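Local coordinates for conserved hypothetical protein TM1158 (Thermotoga maritima, PDB 1O1Y) that is a glutamine amidotransferase-domain protein of flavodoxin-like fold that probably hydrolyses glutamine to supply ammonia for an amide-transfer reaction, at residues L79-L90 / Q104-A112; V146-F154 / Q183-M193. All blocks are in the same frame, centred on the assembly; numbering follows the deposited sequence.

Contact 1. Residues L79-L90 / Q104-A112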
loop_
_atom_site.group_PDB
_atom_site.type_symbol
_atom_site.label_atom_id
_atom_site.label_comp_id
_atom_site.label_asym_id
_atom_site.label_seq_id
_atom_site.Cartn_x
_atom_site.Cartn_y
_atom_site.Cartn_z
ATOM N N LEU A 79 -7.260 3.199 14.662
ATOM C CA LEU A 79 -6.021 2.489 14.432
ATOM C C LEU A 79 -5.839 1.340 15.398
ATOM O O LEU A 79 -5.263 0.313 15.007
ATOM C CB LEU A 79 -4.786 3.402 14.481
ATOM C CG LEU A 79 -4.634 4.542 13.476
ATOM C CD1 LEU A 79 -3.447 5.417 13.819
ATOM C CD2 LEU A 79 -4.540 4.006 12.072
ATOM N N LYS A 80 -6.314 1.466 16.625
ATOM C CA LYS A 80 -6.225 0.390 17.591
ATOM C C LYS A 80 -6.930 -0.880 17.067
ATOM O O LYS A 80 -6.408 -1.974 17.164
ATOM C CB LYS A 80 -6.814 0.849 18.937
ATOM C CG LYS A 80 -6.630 -0.145 20.045
ATOM N N TYR A 81 -8.122 -0.705 16.507
ATOM C CA TYR A 81 -8.865 -1.818 15.899
ATOM C C TYR A 81 -8.116 -2.422 14.712
ATOM O O TYR A 81 -8.049 -3.645 14.548
ATOM C CB TYR A 81 -10.234 -1.303 15.455
ATOM C CG TYR A 81 -11.107 -2.320 14.800
ATOM C CD1 TYR A 81 -11.511 -3.443 15.482
ATOM C CD2 TYR A 81 -11.528 -2.167 13.485
ATOM C CE1 TYR A 81 -12.356 -4.391 14.866
ATOM C CE2 TYR A 81 -12.353 -3.125 12.864
ATOM C CZ TYR A 81 -12.747 -4.224 13.549
ATOM O OH TYR A 81 -13.582 -5.174 12.973
ATOM N N GLU A 82 -7.555 -1.558 13.873
ATOM C CA GLU A 82 -6.767 -1.992 12.744
ATOM C C GLU A 82 -5.559 -2.770 13.153
ATOM O O GLU A 82 -5.275 -3.803 12.564
ATOM C CB GLU A 82 -6.317 -0.808 11.910
ATOM C CG GLU A 82 -7.479 -0.113 11.224
ATOM C CD GLU A 82 -7.023 1.013 10.311
ATOM O OE1 GLU A 82 -5.880 0.985 9.845
ATOM O OE2 GLU A 82 -7.836 1.927 10.057
ATOM N N PHE A 83 -4.837 -2.302 14.167
ATOM C CA PHE A 83 -3.689 -3.085 14.679
ATOM C C PHE A 83 -4.124 -4.486 15.159
ATOM O O PHE A 83 -3.406 -5.471 14.933
ATOM C CB PHE A 83 -2.976 -2.318 15.787
ATOM C CG PHE A 83 -2.052 -1.230 15.273
ATOM C CD1 PHE A 83 -2.249 0.088 15.652
ATOM C CD2 PHE A 83 -1.022 -1.522 14.368
ATOM C CE1 PHE A 83 -1.432 1.088 15.169
ATOM C CE2 PHE A 83 -0.202 -0.530 13.901
ATOM C CZ PHE A 83 -0.418 0.797 14.296
ATOM N N GLN A 84 -5.285 -4.576 15.792
ATOM C CA GLN A 84 -5.822 -5.847 16.233
ATOM C C GLN A 84 -6.090 -6.740 15.026
ATOM O O GLN A 84 -5.780 -7.961 15.051
ATOM C CB GLN A 84 -7.108 -5.687 17.053
ATOM C CG GLN A 84 -6.870 -5.025 18.386
ATOM C CD GLN A 84 -8.141 -4.713 19.165
ATOM O OE1 GLN A 84 -9.208 -4.488 18.591
ATOM N NE2 GLN A 84 -8.013 -4.673 20.479
ATOM N N LEU A 85 -6.638 -6.172 13.963
ATOM C CA LEU A 85 -6.877 -6.971 12.735
ATOM C C LEU A 85 -5.582 -7.473 12.129
ATOM O O LEU A 85 -5.490 -8.645 11.714
ATOM C CB LEU A 85 -7.649 -6.176 11.688
ATOM C CG LEU A 85 -9.056 -5.743 12.066
ATOM C CD1 LEU A 85 -9.659 -4.934 10.932
ATOM C CD2 LEU A 85 -9.929 -6.918 12.404
ATOM N N ILE A 86 -4.558 -6.626 12.085
ATOM C CA ILE A 86 -3.270 -7.051 11.525
ATOM C C ILE A 86 -2.720 -8.239 12.294
ATOM O O ILE A 86 -2.265 -9.182 11.693
ATOM C CB ILE A 86 -2.240 -5.873 11.496
ATOM C CG1 ILE A 86 -2.646 -4.771 10.535
ATOM C CG2 ILE A 86 -0.862 -6.372 11.021
ATOM C CD1 ILE A 86 -1.807 -3.452 10.669
ATOM N N GLU A 87 -2.783 -8.188 13.613
ATOM C CA GLU A 87 -2.303 -9.256 14.450
ATOM C C GLU A 87 -3.040 -10.556 14.107
ATOM O O GLU A 87 -2.413 -11.620 13.931
ATOM C CB GLU A 87 -2.469 -8.899 15.923
ATOM C CG GLU A 87 -1.605 -7.745 16.401
ATOM C CD GLU A 87 -0.204 -8.159 16.838
ATOM O OE1 GLU A 87 0.259 -9.275 16.465
ATOM O OE2 GLU A 87 0.441 -7.340 17.546
ATOM N N GLU A 88 -4.355 -10.461 13.931
ATOM C CA GLU A 88 -5.148 -11.649 13.607
ATOM C C GLU A 88 -4.835 -12.161 12.195
ATOM O O GLU A 88 -4.791 -13.380 11.957
ATOM C CB GLU A 88 -6.627 -11.358 13.663
ATOM C CG GLU A 88 -7.223 -11.011 15.003
ATOM C CD GLU A 88 -8.728 -10.808 14.859
ATOM O OE1 GLU A 88 -9.422 -11.778 14.413
ATOM O OE2 GLU A 88 -9.203 -9.678 15.158
ATOM N N ILE A 89 -4.642 -11.236 11.275
ATOM C CA ILE A 89 -4.330 -11.563 9.884
ATOM C C ILE A 89 -2.984 -12.311 9.796
ATOM O O ILE A 89 -2.852 -13.318 9.099
ATOM C CB ILE A 89 -4.334 -10.289 9.015
ATOM C CG1 ILE A 89 -5.757 -9.793 8.751
ATOM C CG2 ILE A 89 -3.599 -10.530 7.683
ATOM C CD1 ILE A 89 -5.882 -8.319 8.383
ATOM N N LEU A 90 -2.001 -11.881 10.579
ATOM C CA LEU A 90 -0.739 -12.596 10.639
ATOM C C LEU A 90 -0.897 -13.955 11.252
ATOM O O LEU A 90 -0.322 -14.911 10.751
ATOM C CB LEU A 90 0.295 -11.787 11.416
ATOM C CG LEU A 90 0.704 -10.512 10.754
ATOM C CD1 LEU A 90 1.477 -9.662 11.712
ATOM C CD2 LEU A 90 1.574 -10.764 9.505
ATOM N N GLN A 104 3.820 0.739 7.049
ATOM C CA GLN A 104 4.392 1.187 8.321
ATOM C C GLN A 104 3.678 0.530 9.495
ATOM O O GLN A 104 4.304 0.109 10.462
ATOM C CB GLN A 104 4.257 2.703 8.409
ATOM C CG GLN A 104 5.156 3.375 7.415
ATOM C CD GLN A 104 4.815 4.798 7.160
ATOM O OE1 GLN A 104 3.911 5.380 7.779
ATOM N NE2 GLN A 104 5.540 5.387 6.233
HETATM N N MSE A 105 2.360 0.375 9.393
HETATM C CA MSE A 105 1.593 -0.305 10.443
HETATM C C MSE A 105 1.980 -1.766 10.530
HETATM O O MSE A 105 2.087 -2.323 11.623
HETATM C CB MSE A 105 0.086 -0.152 10.195
HETATM C CG MSE A 105 -0.361 1.304 10.375
HETATM SE SE MSE A 105 -2.239 1.553 10.005
HETATM C CE MSE A 105 -2.972 0.580 11.484
ATOM N N LEU A 106 2.200 -2.394 9.387
ATOM C CA LEU A 106 2.654 -3.777 9.370
ATOM C C LEU A 106 4.044 -3.890 10.018
ATOM O O LEU A 106 4.294 -4.785 10.833
ATOM C CB LEU A 106 2.701 -4.328 7.931
ATOM C CG LEU A 106 3.255 -5.761 7.773
ATOM C CD1 LEU A 106 2.440 -6.807 8.509
ATOM C CD2 LEU A 106 3.357 -6.127 6.275
ATOM N N ALA A 107 4.962 -3.011 9.640
ATOM C CA ALA A 107 6.308 -3.002 10.230
ATOM C C ALA A 107 6.270 -2.874 11.747
ATOM O O ALA A 107 6.990 -3.549 12.461
ATOM C CB ALA A 107 7.128 -1.886 9.656
ATOM N N LYS A 108 5.424 -1.982 12.244
ATOM C CA LYS A 108 5.247 -1.803 13.677
ATOM C C LYS A 108 4.763 -3.090 14.379
ATOM O O LYS A 108 5.263 -3.450 15.423
ATOM C CB LYS A 108 4.272 -0.627 13.947
ATOM C CG LYS A 108 3.943 -0.451 15.403
ATOM C CD LYS A 108 3.029 0.778 15.615
ATOM C CE LYS A 108 2.282 0.694 16.946
ATOM N NZ LYS A 108 1.406 1.881 17.282
ATOM N N VAL A 109 3.763 -3.749 13.808
ATOM C CA VAL A 109 3.244 -4.982 14.386
ATOM C C VAL A 109 4.351 -6.048 14.456
ATOM O O VAL A 109 4.420 -6.846 15.416
ATOM C CB VAL A 109 2.000 -5.458 13.643
ATOM C CG1 VAL A 109 1.613 -6.843 14.077
ATOM C CG2 VAL A 109 0.843 -4.493 13.883
ATOM N N LEU A 110 5.251 -6.022 13.472
ATOM C CA LEU A 110 6.374 -6.967 13.384
ATOM C C LEU A 110 7.583 -6.461 14.190
ATOM O O LEU A 110 8.700 -6.997 14.086
ATOM C CB LEU A 110 6.744 -7.154 11.915
ATOM C CG LEU A 110 5.660 -7.875 11.099
ATOM C CD1 LEU A 110 6.111 -7.938 9.660
ATOM C CD2 LEU A 110 5.412 -9.258 11.633
ATOM N N GLY A 111 7.378 -5.408 14.972
ATOM C CA GLY A 111 8.352 -5.016 15.969
ATOM C C GLY A 111 9.323 -3.902 15.583
ATOM O O GLY A 111 10.173 -3.568 16.393
ATOM N N ALA A 112 9.162 -3.299 14.407
ATOM C CA ALA A 112 10.115 -2.303 13.887
ATOM C C ALA A 112 9.630 -0.893 14.181
ATOM O O ALA A 112 8.443 -0.659 14.218
ATOM C CB ALA A 112 10.274 -2.457 12.394
#
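Met105, present as selenomethionine, drops between Leu79, Glu82, Phe83 and Ile86, the first knob in a knobs-into-holes contact between two helices of the flavodoxin-like fold, 78-92 and 102-109. The axes of helical residues 79-90 and 104-109 cross at -66°. Extended as far as SE, the Met105 chain then bends (chi3 68°), which brings methyl CE over the middle of the Phe83 ring, 3.8 Å from its centroid. SE lies obliquely to that ring in a Met-aromatic contact, and Glu82, whose carboxylate is held by Thr45 and His20, has OE1 3.4 Å from Met105 CE. The unbranched, pliable chain suits a place between four side chains. Leu106 turns its CD1 to Ile86 CG2 at 4.2 Å. Lys108 runs extended across the other face of Phe83, its CE 4.2 Å from the ring centroid; the aliphatic stem covers the ring while NZ continues to Ala70 O and Glu73. The phenyl group is thus clasped on both faces. Val109 is the second knob, and its branching lets it touch two ways: CG2 abuts the ring edge 3.5 Å from Phe83 CD2, whereas CG1 lies 3.7 Å from Leu90 CD1. Leu110 adds CD2 against that same Leu90 methyl. Gly111, at a positive phi of 97°, ends the helix as a Schellman motif, with Gly111 N bonded to Lys108 O and Ala112 N to Ala107 O.

Contact 2. Residues V146-F154 / Q183-M193. With SO4 (sulfate ion), chain C; SO4 (sulfate ion), chain J.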
loop_
_atom_site.group_PDB
_atom_site.type_symbol
_atom_site.label_atom_id
_atom_site.label_comp_id
_atom_site.label_asym_id
_atom_site.label_seq_id
_atom_site.Cartn_x
_atom_site.Cartn_y
_atom_site.Cartn_z
ATOM N N VAL A 146 7.985 4.495 -9.579
ATOM C CA VAL A 146 6.766 4.358 -8.796
ATOM C C VAL A 146 6.344 5.692 -8.173
ATOM O O VAL A 146 7.120 6.692 -8.135
ATOM C CB VAL A 146 6.940 3.311 -7.670
ATOM C CG1 VAL A 146 7.329 1.982 -8.233
ATOM C CG2 VAL A 146 7.918 3.810 -6.612
ATOM N N PHE A 147 5.102 5.737 -7.712
ATOM C CA PHE A 147 4.564 6.976 -7.143
ATOM C C PHE A 147 4.641 6.960 -5.592
ATOM O O PHE A 147 4.274 5.992 -4.931
ATOM C CB PHE A 147 3.139 7.177 -7.582
ATOM C CG PHE A 147 2.514 8.434 -7.079
ATOM C CD1 PHE A 147 2.997 9.674 -7.459
ATOM C CD2 PHE A 147 1.382 8.366 -6.262
ATOM C CE1 PHE A 147 2.358 10.851 -6.990
ATOM C CE2 PHE A 147 0.760 9.503 -5.812
ATOM C CZ PHE A 147 1.266 10.749 -6.160
ATOM N N GLN A 148 5.157 8.037 -5.049
ATOM C CA GLN A 148 5.413 8.172 -3.614
ATOM C C GLN A 148 4.657 9.347 -3.069
ATOM O O GLN A 148 4.549 10.414 -3.711
ATOM C CB GLN A 148 6.897 8.451 -3.337
ATOM C CG GLN A 148 7.826 7.310 -3.772
ATOM C CD GLN A 148 7.877 6.171 -2.780
ATOM O OE1 GLN A 148 7.006 6.038 -1.912
ATOM N NE2 GLN A 148 8.920 5.332 -2.902
ATOM N N TRP A 149 4.161 9.189 -1.861
ATOM C CA TRP A 149 3.600 10.299 -1.136
ATOM C C TRP A 149 3.752 10.049 0.364
ATOM O O TRP A 149 2.801 9.714 1.053
ATOM C CB TRP A 149 2.128 10.511 -1.494
ATOM C CG TRP A 149 1.662 11.932 -1.169
ATOM C CD1 TRP A 149 1.853 12.620 -0.010
ATOM C CD2 TRP A 149 0.963 12.827 -2.047
ATOM N NE1 TRP A 149 1.326 13.885 -0.119
ATOM C CE2 TRP A 149 0.755 14.024 -1.353
ATOM C CE3 TRP A 149 0.504 12.735 -3.356
ATOM C CZ2 TRP A 149 0.091 15.111 -1.928
ATOM C CZ3 TRP A 149 -0.165 13.807 -3.912
ATOM C CH2 TRP A 149 -0.357 14.969 -3.205
ATOM N N HIS A 150 4.966 10.232 0.877
ATOM C CA HIS A 150 5.235 9.878 2.272
ATOM C C HIS A 150 6.376 10.705 2.834
ATOM O O HIS A 150 7.307 11.059 2.129
ATOM C CB HIS A 150 5.529 8.369 2.421
ATOM C CG HIS A 150 6.907 7.968 1.996
ATOM N ND1 HIS A 150 7.941 7.789 2.899
ATOM C CD2 HIS A 150 7.439 7.749 0.769
ATOM C CE1 HIS A 150 9.047 7.484 2.238
ATOM N NE2 HIS A 150 8.774 7.475 0.943
ATOM N N GLY A 151 6.286 10.940 4.134
ATOM C CA GLY A 151 7.321 11.559 4.913
ATOM C C GLY A 151 7.929 10.633 5.946
ATOM O O GLY A 151 9.002 10.933 6.439
ATOM N N ASP A 152 7.239 9.562 6.289
ATOM C CA ASP A 152 7.742 8.620 7.298
ATOM C C ASP A 152 8.347 7.421 6.608
ATOM O O ASP A 152 8.055 7.107 5.437
ATOM C CB ASP A 152 6.638 8.137 8.229
ATOM C CG ASP A 152 6.265 9.153 9.316
ATOM O OD1 ASP A 152 6.852 10.282 9.398
ATOM O OD2 ASP A 152 5.332 8.880 10.127
ATOM N N THR A 153 9.202 6.751 7.350
ATOM C CA THR A 153 9.768 5.455 6.955
ATOM C C THR A 153 9.854 4.502 8.152
ATOM O O THR A 153 9.282 4.747 9.190
ATOM C CB THR A 153 11.162 5.704 6.245
ATOM O OG1 THR A 153 11.630 4.501 5.600
ATOM C CG2 THR A 153 12.209 6.118 7.204
ATOM N N PHE A 154 10.539 3.380 7.992
ATOM C CA PHE A 154 10.592 2.370 9.017
ATOM C C PHE A 154 11.884 1.577 8.924
ATOM O O PHE A 154 12.548 1.560 7.895
ATOM C CB PHE A 154 9.374 1.420 8.921
ATOM C CG PHE A 154 9.135 0.868 7.531
ATOM C CD1 PHE A 154 8.300 1.527 6.639
ATOM C CD2 PHE A 154 9.791 -0.282 7.103
ATOM C CE1 PHE A 154 8.141 1.035 5.333
ATOM C CE2 PHE A 154 9.626 -0.777 5.811
ATOM C CZ PHE A 154 8.811 -0.114 4.930
ATOM N N GLN A 183 6.029 0.750 0.648
ATOM C CA GLN A 183 5.923 2.151 1.004
ATOM C C GLN A 183 5.228 2.968 -0.114
ATOM O O GLN A 183 4.515 3.966 0.138
ATOM C CB GLN A 183 7.316 2.693 1.296
ATOM C CG GLN A 183 7.350 4.169 1.604
ATOM C CD GLN A 183 6.705 4.459 2.944
ATOM O OE1 GLN A 183 7.331 4.219 3.979
ATOM N NE2 GLN A 183 5.461 4.964 2.932
ATOM N N PHE A 184 5.455 2.521 -1.354
ATOM C CA PHE A 184 5.091 3.233 -2.567
ATOM C C PHE A 184 3.769 2.743 -3.209
ATOM O O PHE A 184 3.199 1.678 -2.835
ATOM C CB PHE A 184 6.240 3.117 -3.577
ATOM C CG PHE A 184 6.647 1.706 -3.857
ATOM C CD1 PHE A 184 7.710 1.110 -3.153
ATOM C CD2 PHE A 184 6.033 0.987 -4.882
ATOM C CE1 PHE A 184 8.072 -0.210 -3.414
ATOM C CE2 PHE A 184 6.404 -0.290 -5.144
ATOM C CZ PHE A 184 7.436 -0.908 -4.428
ATOM N N HIS A 185 3.363 3.462 -4.247
ATOM C CA HIS A 185 2.111 3.208 -4.949
ATOM C C HIS A 185 2.376 2.747 -6.373
ATOM O O HIS A 185 3.030 3.458 -7.160
ATOM C CB HIS A 185 1.311 4.502 -4.986
ATOM C CG HIS A 185 0.940 4.996 -3.636
ATOM N ND1 HIS A 185 -0.204 4.590 -2.980
ATOM C CD2 HIS A 185 1.577 5.847 -2.795
ATOM C CE1 HIS A 185 -0.277 5.203 -1.806
ATOM N NE2 HIS A 185 0.791 5.968 -1.667
ATOM N N ILE A 186 1.841 1.568 -6.709
ATOM C CA ILE A 186 1.765 1.116 -8.081
ATOM C C ILE A 186 0.309 1.018 -8.524
ATOM O O ILE A 186 0.036 0.592 -9.665
ATOM C CB ILE A 186 2.480 -0.243 -8.283
ATOM C CG1 ILE A 186 1.809 -1.373 -7.513
ATOM C CG2 ILE A 186 3.944 -0.148 -7.898
ATOM C CD1 ILE A 186 2.451 -2.780 -7.736
ATOM N N GLU A 187 -0.613 1.467 -7.665
ATOM C CA GLU A 187 -2.067 1.457 -7.980
ATOM C C GLU A 187 -2.623 2.772 -8.462
ATOM O O GLU A 187 -3.814 2.872 -8.748
ATOM C CB GLU A 187 -2.884 0.954 -6.793
ATOM C CG GLU A 187 -3.176 1.967 -5.687
ATOM C CD GLU A 187 -1.989 2.303 -4.766
ATOM O OE1 GLU A 187 -0.856 1.734 -4.870
ATOM O OE2 GLU A 187 -2.213 3.148 -3.855
ATOM N N VAL A 188 -1.786 3.808 -8.509
ATOM C CA VAL A 188 -2.228 5.128 -8.929
ATOM C C VAL A 188 -1.885 5.328 -10.411
ATOM O O VAL A 188 -0.737 5.615 -10.782
ATOM C CB VAL A 188 -1.647 6.256 -8.030
ATOM C CG1 VAL A 188 -2.163 7.653 -8.489
ATOM C CG2 VAL A 188 -1.992 6.026 -6.556
ATOM N N GLY A 189 -2.912 5.157 -11.223
ATOM C CA GLY A 189 -2.890 5.435 -12.646
ATOM C C GLY A 189 -3.402 6.831 -12.908
ATOM O O GLY A 189 -3.582 7.591 -11.960
ATOM N N ALA A 190 -3.638 7.163 -14.168
ATOM C CA ALA A 190 -4.018 8.529 -14.501
ATOM C C ALA A 190 -5.382 8.938 -13.902
ATOM O O ALA A 190 -5.516 10.041 -13.409
ATOM C CB ALA A 190 -4.006 8.737 -16.000
ATOM N N ARG A 191 -6.380 8.058 -13.950
ATOM C CA ARG A 191 -7.730 8.374 -13.426
ATOM C C ARG A 191 -7.671 8.673 -11.910
ATOM O O ARG A 191 -8.219 9.666 -11.446
ATOM C CB ARG A 191 -8.670 7.192 -13.697
ATOM C CG ARG A 191 -10.031 7.276 -13.002
ATOM C CD ARG A 191 -10.889 5.964 -13.103
ATOM N NE ARG A 191 -10.278 4.777 -12.476
ATOM C CZ ARG A 191 -10.226 4.507 -11.161
ATOM N NH1 ARG A 191 -10.756 5.330 -10.263
ATOM N NH2 ARG A 191 -9.629 3.391 -10.740
ATOM N N THR A 192 -6.951 7.847 -11.163
ATOM C CA THR A 192 -6.774 8.029 -9.722
ATOM C C THR A 192 -5.921 9.301 -9.429
ATOM O O THR A 192 -6.211 10.098 -8.526
ATOM C CB THR A 192 -6.126 6.784 -9.120
ATOM O OG1 THR A 192 -7.026 5.668 -9.272
ATOM C CG2 THR A 192 -5.892 6.915 -7.665
HETATM N N MSE A 193 -4.869 9.485 -10.211
HETATM C CA MSE A 193 -4.024 10.667 -10.081
HETATM C C MSE A 193 -4.813 11.953 -10.198
HETATM O O MSE A 193 -4.555 12.928 -9.434
HETATM C CB MSE A 193 -2.853 10.625 -11.073
HETATM C CG MSE A 193 -1.810 11.738 -10.862
HETATM SE SE MSE A 193 -0.894 11.573 -9.112
HETATM C CE MSE A 193 0.269 10.215 -9.579
HETATM S S SO4 C . 3.500 10.140 6.129
HETATM O O1 SO4 C . 3.580 11.409 5.433
HETATM O O2 SO4 C . 4.421 9.085 5.644
HETATM O O3 SO4 C . 2.147 9.649 5.870
HETATM O O4 SO4 C . 3.645 10.286 7.586
HETATM S S SO4 J . -13.254 8.258 -11.086
HETATM O O1 SO4 J . -14.513 8.557 -10.409
HETATM O O2 SO4 J . -13.031 9.171 -12.212
HETATM O O3 SO4 J . -13.330 6.879 -11.554
HETATM O O4 SO4 J . -12.158 8.432 -10.142
HETATM O O HOH W 1 4.485 6.645 -0.658
HETATM O O HOH W 2 10.018 4.034 3.560
#
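Phe147 and His185 pair their backbones in a single antiparallel hydrogen-bonded bridge: His185 N gives its proton to Phe147 O at 2.8 Å, and Phe147 N returns one to His185 O at 3.1 Å. The bridge joins strand 143-150 to the turn after strand 179-182, which carries the His-X-Glu sequence (His185 to Glu187) of class I glutamine amidotransferases. Selenomethionine Met193 sets CE over the face of the Phe147 ring, 3.4 Å from its centroid, a CH-pi contact with SE oblique beside it; the flat, polarisable face of phenylalanine suits a methyl group placed over its centre. Farther along, Gln183 lies flat on His150, amide and imidazole planes 10° apart, with CG over the ring centre. The bend at chi2 (70°) folds the amide back across the ring. His150 is itself fixed at both nitrogens, ND1 bonding Asp152 O at 2.6 Å and NE2 bonding Glu122. Gln183 OE1 takes a proton from a water 2.7 Å away that is also bonded to Thr153 OG1, and is reached by Gln104 too. A second water accepts from Trp149 N at 2.8 Å and lies within bonding distance of Gln183 O and Gln148 OE1. A sulfate, probably from the crystallisation liquor, is held by Gly151 N and Asp152 N. In the next shell, His185 ND1 meets the syn side of Glu187 OE2 at 2.6 Å, while NE2 bonds the oxidised Cys100, a cysteinesulfonic acid. This is consistent with the family's Cys-His-Glu triad. Trp149 and His150 together face Glu122 in a classic beta bulge, and the backbones of Val146 and Gln148 bond to those of Tyr126 and Gly124. Ile186 rests on Leu225 and Leu229 of helix 211-237, and Gly189 occupies the N-cap position of helix 190-199.

Overall arrangement
Contact 1 comes wholly before contact 2 in the sequence; their centres are about 20 Å apart in the same glutamine amidotransferase domain. Contact 1 joins the helix that leads from strand 60-63 to strand 96-98 with the helix that follows it; contact 2 involves strands 143-150 and 152-154 and the turn after strand 179-182, which neighbours 96-98 in the central mixed sheet. The two meet where Gln104 NE2 probably bonds Gln183 OE1 and where Ala107 and Gln104 pack on Phe154. Helix 102-109 of contact 1 begins just after Cys100, and contact 2 carries the histidine bonded to it, so the fold brings the two probable catalytic residues together.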